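PDB 3OXN: putative transcriptional regulator, LysR family from Vibrio parahaemolyticus, which probably regulates transcription as a DNA-binding LysR-type factor, the fragment here being its substrate-binding (effector-sensing) domain. Local coordinates for residues Tyr28-Thr32 and Pro167-Leu173. Residues are numbered along the deposited sequence; the frame is centred on the assembly and turned at random.
Sequences YAMQT and PADLAYL
The first turn of helix 28-44 meets the first turns of helix 168-177 in a buried helix-helix contact between the two lobes of the LysR substrate-binding domain. The segment axes approach to 9.6 Å at 41°, and Thr32 and Leu170 bring their CA atoms nearest. Tyr28 reaches across the gap: with CG anti to the backbone N (chi1 164°), its ring lies alongside the Pro167 ring and its hydroxyl comes beside the carboxylate of Asp169. Tyr28 OH lies 2.8 Å from Asp169 OD2, ring and carboxylate planes 75° apart, though the exact placing of the two groups is doubtful. Pro167, the N-cap residue, suits the start of a helix, where its missing N-H costs no helical bond, and offers the tyrosine an apolar flank. One turn on from Tyr28, the small branched Thr32 divides its two ends. Its methyl CG2 packs 3.8 Å from Leu170 CB, while OG1 turns back onto its own helix and donates to Tyr28 O at 3.2 Å, from above the carbonyl plane; the same oxygen also accepts from Gln31 N. Leu170 brings its methyl CD2 to 3.4 Å from Gln31 NE2, at the nitrogen end of the amide. Leu173 continues the leucine edge one turn on, its methyl CD1 packing against the backbone at Gln31 O and Thr32 CA. Tyr194, from the strand 194-199, stacks edge-to-face on Tyr28, Val91 touches both Tyr28 and Pro167, and Ala171 faces Leu94 and Leu96 of strand 93-98, placing the contact between the two sheets.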
loop_
_atom_site.group_PDB
_atom_site.type_symbol
_atom_site.label_atom_id
_atom_site.label_comp_id
_atom_site.label_asym_id
_atom_site.label_seq_id
_atom_site.Cartn_x
_atom_site.Cartn_y
_atom_site.Cartn_z
ATOM N N TYR A 28 6.230 -3.065 1.898
ATOM C CA TYR A 28 7.641 -2.738 2.006
ATOM C C TYR A 28 8.230 -2.847 0.609
ATOM O O TYR A 28 8.740 -1.871 0.068
ATOM C CB TYR A 28 8.338 -3.686 2.991
ATOM C CG TYR A 28 9.848 -3.700 2.908
ATOM C CD1 TYR A 28 10.610 -2.661 3.437
ATOM C CD2 TYR A 28 10.516 -4.754 2.301
ATOM C CE1 TYR A 28 12.013 -2.670 3.359
ATOM C CE2 TYR A 28 11.909 -4.778 2.214
ATOM C CZ TYR A 28 12.658 -3.734 2.747
ATOM O OH TYR A 28 14.041 -3.767 2.663
ATOM N N ALA A 29 8.127 -4.031 0.016
ATOM C CA ALA A 29 8.734 -4.299 -1.287
ATOM C C ALA A 29 8.348 -3.238 -2.297
ATOM O O ALA A 29 9.099 -2.952 -3.228
ATOM C CB ALA A 29 8.321 -5.672 -1.796
HETATM N N MSE A 30 7.179 -2.649 -2.077
HETATM C CA MSE A 30 6.511 -1.820 -3.060
HETATM C C MSE A 30 6.901 -0.372 -2.903
HETATM O O MSE A 30 6.599 0.462 -3.753
HETATM C CB MSE A 30 4.998 -1.965 -2.899
HETATM C CG MSE A 30 4.249 -1.704 -4.167
HETATM SE SE MSE A 30 4.977 -2.807 -5.613
HETATM C CE MSE A 30 4.823 -1.484 -7.053
ATOM N N GLN A 31 7.570 -0.079 -1.796
ATOM C CA GLN A 31 7.973 1.282 -1.465
ATOM C C GLN A 31 9.492 1.462 -1.446
ATOM O O GLN A 31 9.988 2.581 -1.566
ATOM C CB GLN A 31 7.395 1.671 -0.101
ATOM C CG GLN A 31 5.962 2.172 -0.146
ATOM C CD GLN A 31 5.295 2.165 1.221
ATOM O OE1 GLN A 31 4.235 2.767 1.412
ATOM N NE2 GLN A 31 5.910 1.472 2.179
ATOM N N THR A 32 10.227 0.367 -1.288
ATOM C CA THR A 32 11.649 0.471 -1.015
ATOM C C THR A 32 12.458 -0.270 -2.050
ATOM O O THR A 32 13.577 0.131 -2.369
ATOM C CB THR A 32 12.011 -0.101 0.373
ATOM O OG1 THR A 32 11.883 -1.522 0.339
ATOM C CG2 THR A 32 11.099 0.448 1.458
ATOM N N PRO A 167 10.091 -1.952 8.586
ATOM C CA PRO A 167 11.294 -2.525 7.970
ATOM C C PRO A 167 12.357 -1.434 7.811
ATOM O O PRO A 167 12.015 -0.337 7.360
ATOM C CB PRO A 167 10.798 -2.993 6.594
ATOM C CG PRO A 167 9.362 -3.177 6.747
ATOM C CD PRO A 167 8.898 -2.146 7.744
ATOM N N ALA A 168 13.605 -1.733 8.173
ATOM C CA ALA A 168 14.689 -0.748 8.213
ATOM C C ALA A 168 14.735 0.255 7.055
ATOM O O ALA A 168 14.750 1.469 7.280
ATOM C CB ALA A 168 16.017 -1.456 8.322
ATOM N N ASP A 169 14.764 -0.263 5.825
ATOM C CA ASP A 169 15.030 0.543 4.627
ATOM C C ASP A 169 13.961 1.593 4.438
ATOM O O ASP A 169 14.215 2.665 3.885
ATOM C CB ASP A 169 15.094 -0.327 3.362
ATOM C CG ASP A 169 15.746 -1.685 3.600
ATOM O OD1 ASP A 169 16.554 -2.100 2.740
ATOM O OD2 ASP A 169 15.444 -2.350 4.631
ATOM N N LEU A 170 12.756 1.262 4.888
ATOM C CA LEU A 170 11.614 2.154 4.760
ATOM C C LEU A 170 11.734 3.303 5.745
ATOM O O LEU A 170 11.497 4.456 5.392
ATOM C CB LEU A 170 10.307 1.405 4.997
ATOM C CG LEU A 170 9.116 2.344 4.843
ATOM C CD1 LEU A 170 9.210 3.074 3.513
ATOM C CD2 LEU A 170 7.818 1.594 4.944
ATOM N N ALA A 171 12.082 2.970 6.985
ATOM C CA ALA A 171 12.419 3.966 7.989
ATOM C C ALA A 171 13.322 5.057 7.385
ATOM O O ALA A 171 12.958 6.234 7.383
ATOM C CB ALA A 171 13.110 3.306 9.162
ATOM N N TYR A 172 14.484 4.671 6.854
ATOM C CA TYR A 172 15.424 5.643 6.294
ATOM C C TYR A 172 14.817 6.458 5.156
ATOM O O TYR A 172 15.100 7.649 4.998
ATOM C CB TYR A 172 16.684 4.937 5.799
ATOM C CG TYR A 172 17.541 4.325 6.888
ATOM C CD1 TYR A 172 17.983 5.082 7.962
ATOM C CD2 TYR A 172 17.927 2.989 6.826
ATOM C CE1 TYR A 172 18.772 4.522 8.952
ATOM C CE2 TYR A 172 18.718 2.425 7.809
ATOM C CZ TYR A 172 19.139 3.192 8.872
ATOM O OH TYR A 172 19.930 2.627 9.863
ATOM N N LEU A 173 13.984 5.799 4.366
ATOM C CA LEU A 173 13.385 6.421 3.199
ATOM C C LEU A 173 12.436 7.570 3.565
ATOM O O LEU A 173 12.564 8.683 3.044
ATOM C CB LEU A 173 12.678 5.367 2.356
ATOM C CG LEU A 173 12.671 5.659 0.867
ATOM C CD1 LEU A 173 12.539 4.371 0.077
ATOM C CD2 LEU A 173 11.529 6.605 0.552
#